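Local coordinates for protein esterase (Pelagibacterium halotolerans, PDB 5DWD) that probably hydrolyses carboxylic esters and belongs to the alpha/beta hydrolase superfamily, at residues Q62-S67 and T71-P76; P181-H186 and T233-E238; R213-Q218 and A225-D230. All blocks are in the same frame, centred on the assembly; numbering follows the deposited sequence.

Overall arrangement
The three contacts illustrate how the central sheet of an alpha/beta hydrolase holds two of its helices. Contact 1 comes first along the chain and joins helix 54-65 to strand 71-74 near one side of the sheet. Contact 3 joins edge strand 212-217 to the start of helix 226-239, and contact 2 brings a later turn of that helix back to strand 182-187, the neighbour of 212-217, so contact 3 falls between the two segments of contact 2. Centres of contacts 2 and 3 are about 9 Å apart; that of contact 1 lies about 15 and 19 Å from them respectively. Phe-63 and Trp-64 meet Leu-229 and Thr-233, so the two helices form one layer on the same sheet face.

Contact 1: Q62-S67 and T71-P76; sequences QFWRDS and TMFVAP
Arg-65 NE donates to a water at 2.6 Å, the shortest polar bond here, and that water reaches on only weakly to the carbonyl oxygen of Thr-71. Helix 54-65 and strand 71-74, which carry these residues, belong with strand 42-47 to a beta-alpha-beta crossover, a building unit of the alpha/beta hydrolase fold. The aromatic ring of Phe-73 fills the angle between them. Its CG stands anti to the carbonyl carbon (chi1 -62°), which carries the ring toward the helix, where the far rim meets two consecutive residues: Phe-73 CZ lies 3.7 Å from Trp-64 CB, and Phe-73 CE1 is equally near Arg-65 CB. The side chains of Trp-64 and Phe-73 cross at about a right angle, with Phe-73 CE2 at the edge of the indole, near its plane. One face of the phenylalanine ring takes Thr-71 CG2, 3.8 Å above the plane of the Phe-73 ring and toward the rim, so the strand itself helps to hold the ring. The indole leads away from the strand to helix 226-239, where it touches Ala-232 and Leu-236 and Trp-64 NE1 is hydrogen-bonded to Thr-233 OG1. The guanidinium of Arg-65 is gripped at several points, which should fix its rotation: besides the water on NE, NH2 is bonded to the carbonyl of Pro-34, and NH1 donates almost straight (172°) to Gln-62 OE1 at 3.1 Å, an oxygen lying in the guanidinium plane.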
ATOM      1  N   GLN B  62     -21.695 -10.728  12.177  1.00 23.82           N
ATOM      2  CA  GLN B  62     -22.079 -11.091  13.547  1.00 28.00           C
ATOM      3  C   GLN B  62     -20.978 -11.887  14.224  1.00 29.01           C
ATOM      4  O   GLN B  62     -20.720 -11.715  15.438  1.00 29.10           O
ATOM      5  CB  GLN B  62     -23.405 -11.849  13.536  1.00 35.69           C
ATOM      6  CG  GLN B  62     -24.135 -11.859  14.858  1.00 46.35           C
ATOM      7  CD  GLN B  62     -24.752 -10.527  15.236  1.00 53.42           C
ATOM      8  OE1 GLN B  62     -24.367  -9.941  16.243  1.00 65.74           O
ATOM      9  NE2 GLN B  62     -25.743 -10.063  14.459  1.00 55.91           N
ATOM     10  N   PHE B  63     -20.323 -12.763  13.472  1.00 21.55           N
ATOM     11  CA  PHE B  63     -19.238 -13.596  14.019  1.00 23.88           C
ATOM     12  C   PHE B  63     -18.057 -12.696  14.386  1.00 24.26           C
ATOM     13  O   PHE B  63     -17.442 -12.849  15.439  1.00 24.16           O
ATOM     14  CB  PHE B  63     -18.838 -14.654  13.001  1.00 25.15           C
ATOM     15  CG  PHE B  63     -17.640 -15.449  13.362  1.00 25.79           C
ATOM     16  CD1 PHE B  63     -17.742 -16.535  14.198  1.00 29.39           C
ATOM     17  CD2 PHE B  63     -16.393 -15.108  12.876  1.00 25.72           C
ATOM     18  CE1 PHE B  63     -16.619 -17.248  14.551  1.00 29.59           C
ATOM     19  CE2 PHE B  63     -15.262 -15.823  13.220  1.00 27.61           C
ATOM     20  CZ  PHE B  63     -15.381 -16.901  14.072  1.00 30.78           C
ATOM     21  N   TRP B  64     -17.734 -11.751  13.501  1.00 20.23           N
ATOM     22  CA  TRP B  64     -16.537 -10.982  13.677  1.00 20.59           C
ATOM     23  C   TRP B  64     -16.769  -9.859  14.687  1.00 22.26           C
ATOM     24  O   TRP B  64     -15.807  -9.386  15.283  1.00 23.30           O
ATOM     25  CB  TRP B  64     -16.073 -10.362  12.342  1.00 20.65           C
ATOM     26  CG  TRP B  64     -15.246 -11.295  11.571  1.00 19.66           C
ATOM     27  CD1 TRP B  64     -14.448 -12.240  12.030  1.00 19.03           C
ATOM     28  CD2 TRP B  64     -15.051 -11.256  10.164  1.00 18.59           C
ATOM     29  NE1 TRP B  64     -13.782 -12.835  11.062  1.00 21.04           N
ATOM     30  CE2 TRP B  64     -14.118 -12.247   9.866  1.00 19.75           C
ATOM     31  CE3 TRP B  64     -15.593 -10.498   9.136  1.00 18.69           C
ATOM     32  CZ2 TRP B  64     -13.750 -12.575   8.571  1.00 20.08           C
ATOM     33  CZ3 TRP B  64     -15.218 -10.804   7.831  1.00 20.12           C
ATOM     34  CH2 TRP B  64     -14.284 -11.828   7.568  1.00 20.11           C
ATOM     35  N   ARG B  65     -17.996  -9.411  14.858  1.00 23.16           N
ATOM     36  CA  ARG B  65     -18.229  -8.269  15.808  1.00 27.13           C
ATOM     37  C   ARG B  65     -17.838  -8.707  17.245  1.00 22.48           C
ATOM     38  O   ARG B  65     -17.406  -7.843  18.049  1.00 24.82           O
ATOM     39  CB  ARG B  65     -19.640  -7.684  15.732  1.00 29.36           C
ATOM     40  CG  ARG B  65     -20.673  -8.560  16.366  1.00 37.57           C
ATOM     41  CD  ARG B  65     -22.103  -8.075  16.200  1.00 41.83           C
ATOM     42  NE  ARG B  65     -22.356  -6.638  16.254  1.00 41.71           N
ATOM     43  CZ  ARG B  65     -23.567  -6.112  16.453  1.00 44.60           C
ATOM     44  NH1 ARG B  65     -24.655  -6.910  16.615  1.00 45.10           N
ATOM     45  NH2 ARG B  65     -23.711  -4.774  16.502  1.00 42.69           N
ATOM     46  N   ASP B  66     -17.897 -10.007  17.565  1.00 23.34           N
ATOM     47  CA  ASP B  66     -17.390 -10.499  18.870  1.00 27.14           C
ATOM     48  C   ASP B  66     -15.892 -10.232  19.095  1.00 27.74           C
ATOM     49  O   ASP B  66     -15.460 -10.049  20.242  1.00 32.68           O
ATOM     50  CB  ASP B  66     -17.663 -11.999  19.037  1.00 28.28           C
ATOM     51  CG  ASP B  66     -19.147 -12.303  19.203  1.00 31.46           C
ATOM     52  OD1 ASP B  66     -19.981 -11.411  19.533  1.00 31.09           O
ATOM     53  OD2 ASP B  66     -19.458 -13.480  19.054  1.00 35.67           O
ATOM     54  N   SER B  67     -15.091 -10.239  18.021  1.00 21.66           N
ATOM     55  CA  SER B  67     -13.679  -9.992  18.076  1.00 22.77           C
ATOM     56  C   SER B  67     -13.255  -8.576  17.850  1.00 22.62           C
ATOM     57  O   SER B  67     -12.177  -8.223  18.281  1.00 26.98           O
ATOM     58  CB  SER B  67     -12.898 -10.895  17.100  1.00 25.69           C
ATOM     59  OG  SER B  67     -13.103 -12.246  17.439  1.00 28.26           O
ATOM     60  N   THR B  71     -15.706  -2.061  15.204  1.00 22.69           N
ATOM     61  CA  THR B  71     -15.972  -2.170  13.758  1.00 22.11           C
ATOM     62  C   THR B  71     -17.466  -2.188  13.458  1.00 20.65           C
ATOM     63  O   THR B  71     -18.236  -2.953  14.052  1.00 23.39           O
ATOM     64  CB  THR B  71     -15.212  -3.412  13.228  1.00 20.12           C
ATOM     65  OG1 THR B  71     -13.847  -3.247  13.583  1.00 22.54           O
ATOM     66  CG2 THR B  71     -15.323  -3.503  11.651  1.00 20.16           C
ATOM     67  N   MET B  72     -17.867  -1.349  12.504  1.00 18.99           N
ATOM     68  CA  MET B  72     -19.189  -1.384  11.902  1.00 20.06           C
ATOM     69  C   MET B  72     -19.109  -2.371  10.675  1.00 21.41           C
ATOM     70  O   MET B  72     -18.088  -2.404  10.002  1.00 19.70           O
ATOM     71  CB  MET B  72     -19.540   0.007  11.353  1.00 25.07           C
ATOM     72  CG  MET B  72     -20.840   0.059  10.591  1.00 27.38           C
ATOM     73  SD  MET B  72     -21.058   1.722   9.893  1.00 32.77           S
ATOM     74  CE  MET B  72     -22.684   1.792   9.193  1.00 40.66           C
ATOM     75  N   PHE B  73     -20.179  -3.123  10.484  1.00 18.43           N
ATOM     76  CA  PHE B  73     -20.277  -4.090   9.360  1.00 18.76           C
ATOM     77  C   PHE B  73     -21.463  -3.706   8.480  1.00 20.45           C
ATOM     78  O   PHE B  73     -22.576  -3.485   8.949  1.00 20.37           O
ATOM     79  CB  PHE B  73     -20.427  -5.498   9.882  1.00 20.84           C
ATOM     80  CG  PHE B  73     -19.269  -5.955  10.681  1.00 21.51           C
ATOM     81  CD1 PHE B  73     -19.189  -5.691  12.084  1.00 21.27           C
ATOM     82  CD2 PHE B  73     -18.251  -6.681  10.080  1.00 19.66           C
ATOM     83  CE1 PHE B  73     -18.030  -6.150  12.781  1.00 20.75           C
ATOM     84  CE2 PHE B  73     -17.155  -7.070  10.771  1.00 21.26           C
ATOM     85  CZ  PHE B  73     -17.024  -6.812  12.129  1.00 21.91           C
ATOM     86  N   VAL B  74     -21.283  -3.767   7.156  1.00 18.47           N
ATOM     87  CA  VAL B  74     -22.357  -3.425   6.247  1.00 19.47           C
ATOM     88  C   VAL B  74     -22.335  -4.500   5.151  1.00 17.03           C
ATOM     89  O   VAL B  74     -21.229  -4.776   4.680  1.00 18.34           O
ATOM     90  CB  VAL B  74     -22.131  -2.069   5.602  1.00 19.99           C
ATOM     91  CG1 VAL B  74     -23.229  -1.711   4.645  1.00 25.35           C
ATOM     92  CG2 VAL B  74     -22.099  -0.969   6.672  1.00 21.50           C
ATOM     93  N   ALA B  75     -23.509  -4.997   4.761  1.00 15.60           N
ATOM     94  CA  ALA B  75     -23.588  -6.016   3.663  1.00 15.59           C
ATOM     95  C   ALA B  75     -24.665  -5.593   2.652  1.00 15.50           C
ATOM     96  O   ALA B  75     -25.825  -5.970   2.821  1.00 17.77           O
ATOM     97  CB  ALA B  75     -23.969  -7.346   4.242  1.00 15.77           C
ATOM     98  N   PRO B  76     -24.282  -4.830   1.613  1.00 16.51           N
ATOM     99  CA  PRO B  76     -25.288  -4.386   0.642  1.00 18.51           C
ATOM    100  C   PRO B  76     -25.804  -5.475  -0.223  1.00 21.23           C
ATOM    101  O   PRO B  76     -25.056  -6.416  -0.586  1.00 18.70           O
ATOM    102  CB  PRO B  76     -24.559  -3.373  -0.192  1.00 20.17           C
ATOM    103  CG  PRO B  76     -23.114  -3.722  -0.009  1.00 18.03           C
ATOM    104  CD  PRO B  76     -22.965  -4.278   1.342  1.00 17.57           C
TER
HETATM  105  O   HOH W   1     -20.799  -4.943  15.022  1.00 50.87           O

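Contact 2: P181-H186 and T233-E238; sequences PVLLIH and TAFLRE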
ATOM      1  N   PRO B 181      -3.156  -3.994   1.166  1.00 19.10           N
ATOM      2  CA  PRO B 181      -2.875  -5.412   1.321  1.00 17.93           C
ATOM      3  C   PRO B 181      -4.100  -6.249   0.960  1.00 16.97           C
ATOM      4  O   PRO B 181      -5.217  -5.836   1.151  1.00 17.44           O
ATOM      5  CB  PRO B 181      -2.603  -5.599   2.789  1.00 21.42           C
ATOM      6  CG  PRO B 181      -3.077  -4.375   3.446  1.00 19.99           C
ATOM      7  CD  PRO B 181      -3.092  -3.273   2.448  1.00 18.07           C
ATOM      8  N   VAL B 182      -3.821  -7.466   0.438  1.00 16.67           N
ATOM      9  CA  VAL B 182      -4.873  -8.307  -0.076  1.00 16.06           C
ATOM     10  C   VAL B 182      -4.633  -9.705   0.472  1.00 17.88           C
ATOM     11  O   VAL B 182      -3.543 -10.245   0.406  1.00 18.62           O
ATOM     12  CB  VAL B 182      -4.888  -8.336  -1.637  1.00 16.40           C
ATOM     13  CG1 VAL B 182      -5.838  -9.411  -2.167  1.00 18.90           C
ATOM     14  CG2 VAL B 182      -5.202  -6.963  -2.224  1.00 15.79           C
ATOM     15  N   LEU B 183      -5.684 -10.300   0.992  1.00 15.30           N
ATOM     16  CA  LEU B 183      -5.667 -11.700   1.370  1.00 16.11           C
ATOM     17  C   LEU B 183      -6.651 -12.484   0.510  1.00 15.75           C
ATOM     18  O   LEU B 183      -7.871 -12.169   0.469  1.00 15.22           O
ATOM     19  CB  LEU B 183      -6.114 -11.838   2.810  1.00 17.45           C
ATOM     20  CG  LEU B 183      -6.342 -13.205   3.441  1.00 17.43           C
ATOM     21  CD1 LEU B 183      -5.140 -14.094   3.235  1.00 20.87           C
ATOM     22  CD2 LEU B 183      -6.793 -13.140   4.873  1.00 20.61           C
ATOM     23  N   LEU B 184      -6.153 -13.498  -0.201  1.00 16.26           N
ATOM     24  CA  LEU B 184      -6.966 -14.408  -0.986  1.00 16.19           C
ATOM     25  C   LEU B 184      -7.131 -15.700  -0.236  1.00 16.95           C
ATOM     26  O   LEU B 184      -6.131 -16.204   0.303  1.00 16.07           O
ATOM     27  CB  LEU B 184      -6.265 -14.730  -2.309  1.00 16.83           C
ATOM     28  CG  LEU B 184      -5.807 -13.510  -3.147  1.00 18.67           C
ATOM     29  CD1 LEU B 184      -4.841 -13.957  -4.257  1.00 22.95           C
ATOM     30  CD2 LEU B 184      -6.957 -12.714  -3.733  1.00 21.47           C
ATOM     31  N   ILE B 185      -8.368 -16.216  -0.209  1.00 15.25           N
ATOM     32  CA  ILE B 185      -8.673 -17.449   0.480  1.00 15.83           C
ATOM     33  C   ILE B 185      -9.517 -18.258  -0.434  1.00 15.51           C
ATOM     34  O   ILE B 185     -10.536 -17.755  -0.945  1.00 15.40           O
ATOM     35  CB  ILE B 185      -9.480 -17.149   1.765  1.00 16.47           C
ATOM     36  CG1 ILE B 185      -8.566 -16.371   2.729  1.00 18.23           C
ATOM     37  CG2 ILE B 185      -9.984 -18.459   2.396  1.00 16.21           C
ATOM     38  CD1 ILE B 185      -9.222 -15.922   3.937  1.00 19.40           C
ATOM     39  N   HIS B 186      -9.167 -19.558  -0.646  1.00 14.29           N
ATOM     40  CA  HIS B 186      -9.866 -20.316  -1.669  1.00 14.31           C
ATOM     41  C   HIS B 186      -9.805 -21.807  -1.336  1.00 16.13           C
ATOM     42  O   HIS B 186      -8.772 -22.240  -0.945  1.00 16.67           O
ATOM     43  CB  HIS B 186      -9.204 -19.998  -3.050  1.00 13.96           C
ATOM     44  CG  HIS B 186     -10.105 -20.130  -4.234  1.00 14.34           C
ATOM     45  ND1 HIS B 186     -10.199 -19.133  -5.162  1.00 13.68           N
ATOM     46  CD2 HIS B 186     -11.031 -21.060  -4.610  1.00 13.91           C
ATOM     47  CE1 HIS B 186     -11.054 -19.459  -6.101  1.00 14.66           C
ATOM     48  NE2 HIS B 186     -11.607 -20.607  -5.784  1.00 15.99           N
ATOM     49  N   THR B 233      -9.767 -13.980  10.166  1.00 21.24           N
ATOM     50  CA  THR B 233      -9.894 -13.362  11.494  1.00 20.60           C
ATOM     51  C   THR B 233      -8.521 -12.931  12.004  1.00 21.75           C
ATOM     52  O   THR B 233      -8.325 -11.821  12.466  1.00 23.16           O
ATOM     53  CB  THR B 233     -10.577 -14.310  12.522  1.00 20.90           C
ATOM     54  OG1 THR B 233     -11.850 -14.729  12.046  1.00 20.69           O
ATOM     55  CG2 THR B 233     -10.769 -13.604  13.861  1.00 21.85           C
ATOM     56  N   ALA B 234      -7.536 -13.788  11.850  1.00 22.05           N
ATOM     57  CA  ALA B 234      -6.190 -13.416  12.212  1.00 22.23           C
ATOM     58  C   ALA B 234      -5.638 -12.263  11.418  1.00 21.74           C
ATOM     59  O   ALA B 234      -4.903 -11.450  11.955  1.00 24.00           O
ATOM     60  CB  ALA B 234      -5.295 -14.622  12.184  1.00 24.07           C
ATOM     61  N   PHE B 235      -5.947 -12.195  10.110  1.00 20.86           N
ATOM     62  CA  PHE B 235      -5.537 -11.088   9.303  1.00 20.32           C
ATOM     63  C   PHE B 235      -6.216  -9.792   9.772  1.00 19.02           C
ATOM     64  O   PHE B 235      -5.555  -8.768   9.852  1.00 24.01           O
ATOM     65  CB  PHE B 235      -5.847 -11.393   7.843  1.00 20.53           C
ATOM     66  CG  PHE B 235      -5.454 -10.314   6.849  1.00 21.54           C
ATOM     67  CD1 PHE B 235      -4.130 -10.068   6.521  1.00 25.31           C
ATOM     68  CD2 PHE B 235      -6.418  -9.562   6.170  1.00 21.02           C
ATOM     69  CE1 PHE B 235      -3.806  -9.127   5.530  1.00 25.83           C
ATOM     70  CE2 PHE B 235      -6.079  -8.650   5.185  1.00 23.02           C
ATOM     71  CZ  PHE B 235      -4.776  -8.410   4.892  1.00 24.70           C
ATOM     72  N   LEU B 236      -7.500  -9.848  10.051  1.00 18.82           N
ATOM     73  CA  LEU B 236      -8.252  -8.671  10.631  1.00 21.65           C
ATOM     74  C   LEU B 236      -7.601  -8.185  11.962  1.00 22.87           C
ATOM     75  O   LEU B 236      -7.409  -6.980  12.162  1.00 25.11           O
ATOM     76  CB  LEU B 236      -9.696  -9.031  10.863  1.00 22.86           C
ATOM     77  CG  LEU B 236     -10.780  -8.775   9.800  1.00 25.97           C
ATOM     78  CD1 LEU B 236     -10.413  -7.973   8.609  1.00 26.51           C
ATOM     79  CD2 LEU B 236     -11.985  -9.683   9.802  1.00 24.59           C
ATOM     80  N   ARG B 237      -7.185  -9.139  12.785  1.00 25.20           N
ATOM     81  CA  ARG B 237      -6.509  -8.778  14.031  1.00 27.59           C
ATOM     82  C   ARG B 237      -5.189  -8.079  13.756  1.00 28.23           C
ATOM     83  O   ARG B 237      -4.799  -7.170  14.534  1.00 32.68           O
ATOM     84  CB  ARG B 237      -6.303 -10.000  14.955  1.00 29.30           C
ATOM     85  CG  ARG B 237      -7.409 -10.203  15.939  1.00 38.87           C
ATOM     86  CD  ARG B 237      -6.989 -11.124  17.070  1.00 41.83           C
ATOM     87  NE  ARG B 237      -7.096 -12.473  16.561  1.00 47.66           N
ATOM     88  CZ  ARG B 237      -8.139 -13.288  16.715  1.00 55.25           C
ATOM     89  NH1 ARG B 237      -9.220 -12.912  17.416  1.00 51.90           N
ATOM     90  NH2 ARG B 237      -8.085 -14.507  16.155  1.00 52.91           N
ATOM     91  N   GLU B 238      -4.481  -8.435  12.686  1.00 24.74           N
ATOM     92  CA  GLU B 238      -3.219  -7.783  12.340  1.00 28.98           C
ATOM     93  C   GLU B 238      -3.457  -6.351  11.969  1.00 32.11           C
ATOM     94  O   GLU B 238      -2.638  -5.492  12.288  1.00 36.98           O
ATOM     95  CB  GLU B 238      -2.535  -8.372  11.088  1.00 33.90           C
ATOM     96  CG  GLU B 238      -1.732  -9.603  11.229  1.00 38.63           C
ATOM     97  CD  GLU B 238      -1.036  -9.940   9.908  1.00 43.36           C
ATOM     98  OE1 GLU B 238      -1.255 -11.026   9.374  1.00 47.96           O
ATOM     99  OE2 GLU B 238      -0.294  -9.103   9.376  1.00 50.07           O
TER
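Phe-235 presses its ring onto Leu-183 and Pro-181, and through this one aromatic side chain the segment 233-238 rests on segment 181-186. The helix is best followed from its first residue here. Thr-233 points away from the strand, and its OG1 is bonded to the carbonyl of Leu-229 one turn earlier. Two residues on, Phe-235 turns inward. With CG anti to the backbone N (chi1 -179°), its ring extends from the helix toward the sheet and runs past Leu-183 in the opposite direction, so that each side chain lies alongside the root of the other. Leu-183 CB sits over one face of the Phe-235 ring in a CH-pi contact, 4.1 Å from the centroid and 13° off the ring normal. Farther out, Leu-183 CD2 reaches back to the base of the phenylalanine, 3.6 Å from Phe-235 CB and 3.7 Å from Phe-235 CG. Pro-181, just before the strand, comes in at the ring edge, where Pro-181 CB is 4.1 Å from Phe-235 CZ. The ring is thus steadied over a face and at its rim, and it also touches Ala-158 and Arg-213 on the strands to either side. Leu-236 then carries the apolar surface on to Ile-160 of strand 158-162. At the end of the segment Glu-238 forms a salt bridge through OE1 with NH1 of Arg-213, a charged border to the apolar patch. On the other side of the strand, Val-182 and Leu-184 face helix 196-207, so strand 182-187 is packed between helices on both its faces, the three-layer alpha/beta/alpha sandwich to which the alpha/beta hydrolase fold belongs.

Contact 3: R213-Q218 and A225-D230; sequences RLHISQ and AQDGLD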
ATOM      1  N   ARG B 213      -1.362 -12.094  -0.123  1.00 19.69           N
ATOM      2  CA  ARG B 213      -1.148 -13.408   0.458  1.00 19.56           C
ATOM      3  C   ARG B 213      -2.248 -14.325  -0.011  1.00 19.06           C
ATOM      4  O   ARG B 213      -3.374 -13.875  -0.222  1.00 19.23           O
ATOM      5  CB  ARG B 213      -1.353 -13.353   1.939  1.00 23.44           C
ATOM      6  CG  ARG B 213      -0.486 -12.391   2.649  1.00 29.97           C
ATOM      7  CD  ARG B 213      -1.121 -12.266   4.012  1.00 34.41           C
ATOM      8  NE  ARG B 213      -0.490 -11.164   4.665  1.00 37.42           N
ATOM      9  CZ  ARG B 213      -0.446 -11.015   5.964  1.00 36.23           C
ATOM     10  NH1 ARG B 213      -0.966 -11.926   6.789  1.00 35.48           N
ATOM     11  NH2 ARG B 213       0.211  -9.965   6.426  1.00 46.36           N
ATOM     12  N   LEU B 214      -1.980 -15.630   0.093  1.00 17.85           N
ATOM     13  CA  LEU B 214      -2.948 -16.651  -0.315  1.00 18.77           C
ATOM     14  C   LEU B 214      -2.996 -17.779   0.690  1.00 21.04           C
ATOM     15  O   LEU B 214      -1.935 -18.276   1.113  1.00 21.11           O
ATOM     16  CB  LEU B 214      -2.583 -17.230  -1.708  1.00 20.24           C
ATOM     17  CG  LEU B 214      -3.258 -18.518  -2.227  1.00 20.94           C
ATOM     18  CD1 LEU B 214      -4.719 -18.290  -2.493  1.00 22.69           C
ATOM     19  CD2 LEU B 214      -2.595 -18.963  -3.520  1.00 24.94           C
ATOM     20  N   HIS B 215      -4.213 -18.183   1.066  1.00 17.45           N
ATOM     21  CA  HIS B 215      -4.458 -19.274   1.910  1.00 17.75           C
ATOM     22  C   HIS B 215      -5.395 -20.218   1.201  1.00 20.80           C
ATOM     23  O   HIS B 215      -6.523 -19.859   0.877  1.00 18.62           O
ATOM     24  CB  HIS B 215      -5.044 -18.845   3.236  1.00 17.82           C
ATOM     25  CG  HIS B 215      -5.428 -19.972   4.102  1.00 22.02           C
ATOM     26  ND1 HIS B 215      -4.508 -20.607   4.911  1.00 27.57           N
ATOM     27  CD2 HIS B 215      -6.582 -20.654   4.232  1.00 23.81           C
ATOM     28  CE1 HIS B 215      -5.099 -21.616   5.528  1.00 25.44           C
ATOM     29  NE2 HIS B 215      -6.361 -21.658   5.153  1.00 26.53           N
ATOM     30  N   ILE B 216      -4.924 -21.460   0.935  1.00 18.45           N
ATOM     31  CA  ILE B 216      -5.806 -22.500   0.397  1.00 17.44           C
ATOM     32  C   ILE B 216      -6.420 -23.326   1.508  1.00 20.69           C
ATOM     33  O   ILE B 216      -5.700 -23.832   2.409  1.00 21.26           O
ATOM     34  CB  ILE B 216      -4.992 -23.420  -0.552  1.00 18.75           C
ATOM     35  CG1 ILE B 216      -4.325 -22.638  -1.653  1.00 21.46           C
ATOM     36  CG2 ILE B 216      -5.869 -24.536  -1.110  1.00 19.07           C
ATOM     37  CD1 ILE B 216      -5.192 -21.982  -2.635  1.00 25.40           C
ATOM     38  N   SER B 217      -7.741 -23.492   1.449  1.00 20.66           N
ATOM     39  CA  SER B 217      -8.508 -24.298   2.394  1.00 20.97           C
ATOM     40  C   SER B 217      -8.553 -25.653   1.757  1.00 22.30           C
ATOM     41  O   SER B 217      -9.342 -25.909   0.895  1.00 19.09           O
ATOM     42  CB  SER B 217      -9.909 -23.729   2.623  1.00 21.53           C
ATOM     43  OG  SER B 217      -9.871 -22.473   3.295  1.00 21.17           O
ATOM     44  N   GLN B 218      -7.703 -26.572   2.255  1.00 23.98           N
ATOM     45  CA  GLN B 218      -7.604 -27.919   1.714  1.00 24.27           C
ATOM     46  C   GLN B 218      -8.890 -28.704   2.018  1.00 21.39           C
ATOM     47  O   GLN B 218      -9.400 -28.667   3.116  1.00 23.94           O
ATOM     48  CB  GLN B 218      -6.396 -28.641   2.357  1.00 26.34           C
ATOM     49  N   ALA B 225     -14.490 -22.118   4.540  1.00 20.81           N
ATOM     50  CA  ALA B 225     -14.108 -23.257   5.428  1.00 22.96           C
ATOM     51  C   ALA B 225     -13.741 -22.624   6.776  1.00 24.19           C
ATOM     52  O   ALA B 225     -13.332 -21.462   6.861  1.00 21.21           O
ATOM     53  CB  ALA B 225     -12.970 -24.055   4.872  1.00 24.19           C
ATOM     54  N   GLN B 226     -13.856 -23.402   7.846  1.00 26.14           N
ATOM     55  CA  GLN B 226     -13.415 -22.932   9.161  1.00 26.99           C
ATOM     56  C   GLN B 226     -11.982 -22.408   9.143  1.00 23.83           C
ATOM     57  O   GLN B 226     -11.695 -21.354   9.716  1.00 26.29           O
ATOM     58  CB  GLN B 226     -13.505 -24.088  10.191  1.00 32.95           C
ATOM     59  CG  GLN B 226     -13.114 -23.666  11.633  1.00 35.96           C
ATOM     60  CD  GLN B 226     -14.150 -22.706  12.195  1.00 39.32           C
ATOM     61  OE1 GLN B 226     -15.338 -23.041  12.219  1.00 44.73           O
ATOM     62  NE2 GLN B 226     -13.737 -21.474  12.546  1.00 46.05           N
ATOM     63  N   ASP B 227     -11.085 -23.102   8.494  1.00 23.10           N
ATOM     64  CA  ASP B 227      -9.739 -22.604   8.432  1.00 26.65           C
ATOM     65  C   ASP B 227      -9.588 -21.307   7.631  1.00 24.76           C
ATOM     66  O   ASP B 227      -8.723 -20.516   7.974  1.00 25.22           O
ATOM     67  CB  ASP B 227      -8.759 -23.606   7.920  1.00 30.19           C
ATOM     68  CG  ASP B 227      -8.988 -23.954   6.499  1.00 31.88           C
ATOM     69  OD1 ASP B 227      -9.793 -24.852   6.297  1.00 33.88           O
ATOM     70  OD2 ASP B 227      -8.406 -23.343   5.573  1.00 32.68           O
ATOM     71  N   GLY B 228     -10.368 -21.118   6.579  1.00 23.74           N
ATOM     72  CA  GLY B 228     -10.400 -19.836   5.829  1.00 22.84           C
ATOM     73  C   GLY B 228     -10.897 -18.701   6.740  1.00 21.58           C
ATOM     74  O   GLY B 228     -10.298 -17.587   6.793  1.00 22.97           O
ATOM     75  N   LEU B 229     -11.940 -18.976   7.489  1.00 20.56           N
ATOM     76  CA  LEU B 229     -12.487 -18.024   8.445  1.00 21.26           C
ATOM     77  C   LEU B 229     -11.471 -17.639   9.536  1.00 22.16           C
ATOM     78  O   LEU B 229     -11.196 -16.473   9.760  1.00 23.79           O
ATOM     79  CB  LEU B 229     -13.711 -18.635   9.076  1.00 24.91           C
ATOM     80  CG  LEU B 229     -14.497 -17.743  10.029  1.00 24.78           C
ATOM     81  CD1 LEU B 229     -14.829 -16.442   9.303  1.00 27.80           C
ATOM     82  CD2 LEU B 229     -15.771 -18.392  10.585  1.00 28.37           C
ATOM     83  N   ASP B 230     -10.823 -18.645  10.123  1.00 24.65           N
ATOM     84  CA  ASP B 230      -9.722 -18.363  11.039  1.00 24.98           C
ATOM     85  C   ASP B 230      -8.544 -17.575  10.458  1.00 22.95           C
ATOM     86  O   ASP B 230      -8.058 -16.617  11.124  1.00 22.54           O
ATOM     87  CB  ASP B 230      -9.238 -19.682  11.645  1.00 28.14           C
ATOM     88  CG  ASP B 230     -10.364 -20.403  12.503  1.00 30.88           C
ATOM     89  OD1 ASP B 230     -11.398 -19.766  12.865  1.00 36.15           O
ATOM     90  OD2 ASP B 230     -10.169 -21.574  12.809  1.00 35.91           O
TER
HETATM   91  O   HOH W   2     -12.226 -21.165   2.828  1.00 20.52           O
HETATM   92  O   HOH W   3     -10.662 -26.700   4.536  1.00 31.58           O
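Asp-227 OD2 accepts a firm hydrogen bond from His-215 and so ties the first turn of helix 226-239 to edge strand 212-217. In the alpha/beta hydrolase fold this is the last strand and the C-terminal helix; they run nearly antiparallel, the axes of 213-217 and 226-230 approach to 8.1 Å, and the loop joining them is where such enzymes usually carry the catalytic histidine. His-215, on the strand itself, donates from His-215 NE2 to the anti lone pair of Asp-227 OD2 at 2.7 Å. The bond is fairly straight (163°) and lies in the imidazole plane, although ring and carboxylate are turned 55° against each other. In the conformer described, Ser-217 OG also approaches Asp-227 OD2, from above the carboxylate plane at 2.8 Å; this bond may not hold in the second deposited conformer. What brings the carboxylate there is its chi1 of 67°, with CG set between the backbone N and the carbonyl carbon. Replacing this aspartate by an alanine is likely to leave His-215 NE2 and Ser-217 OG without their shared acceptor and the strand without this polar tie to the helix. The position near the N-terminal end of the helix is likely to favour the negative charge of the aspartate. In the next shell, Gly-228 CA passes 4.2 Å from His-215 CD2, and Ala-225, the N-cap, sets its methyl group beside Ser-217 CB. A water donates to Asp-227 OD1 and to Gln-218 O, just past the strand, at 2.7 Å each.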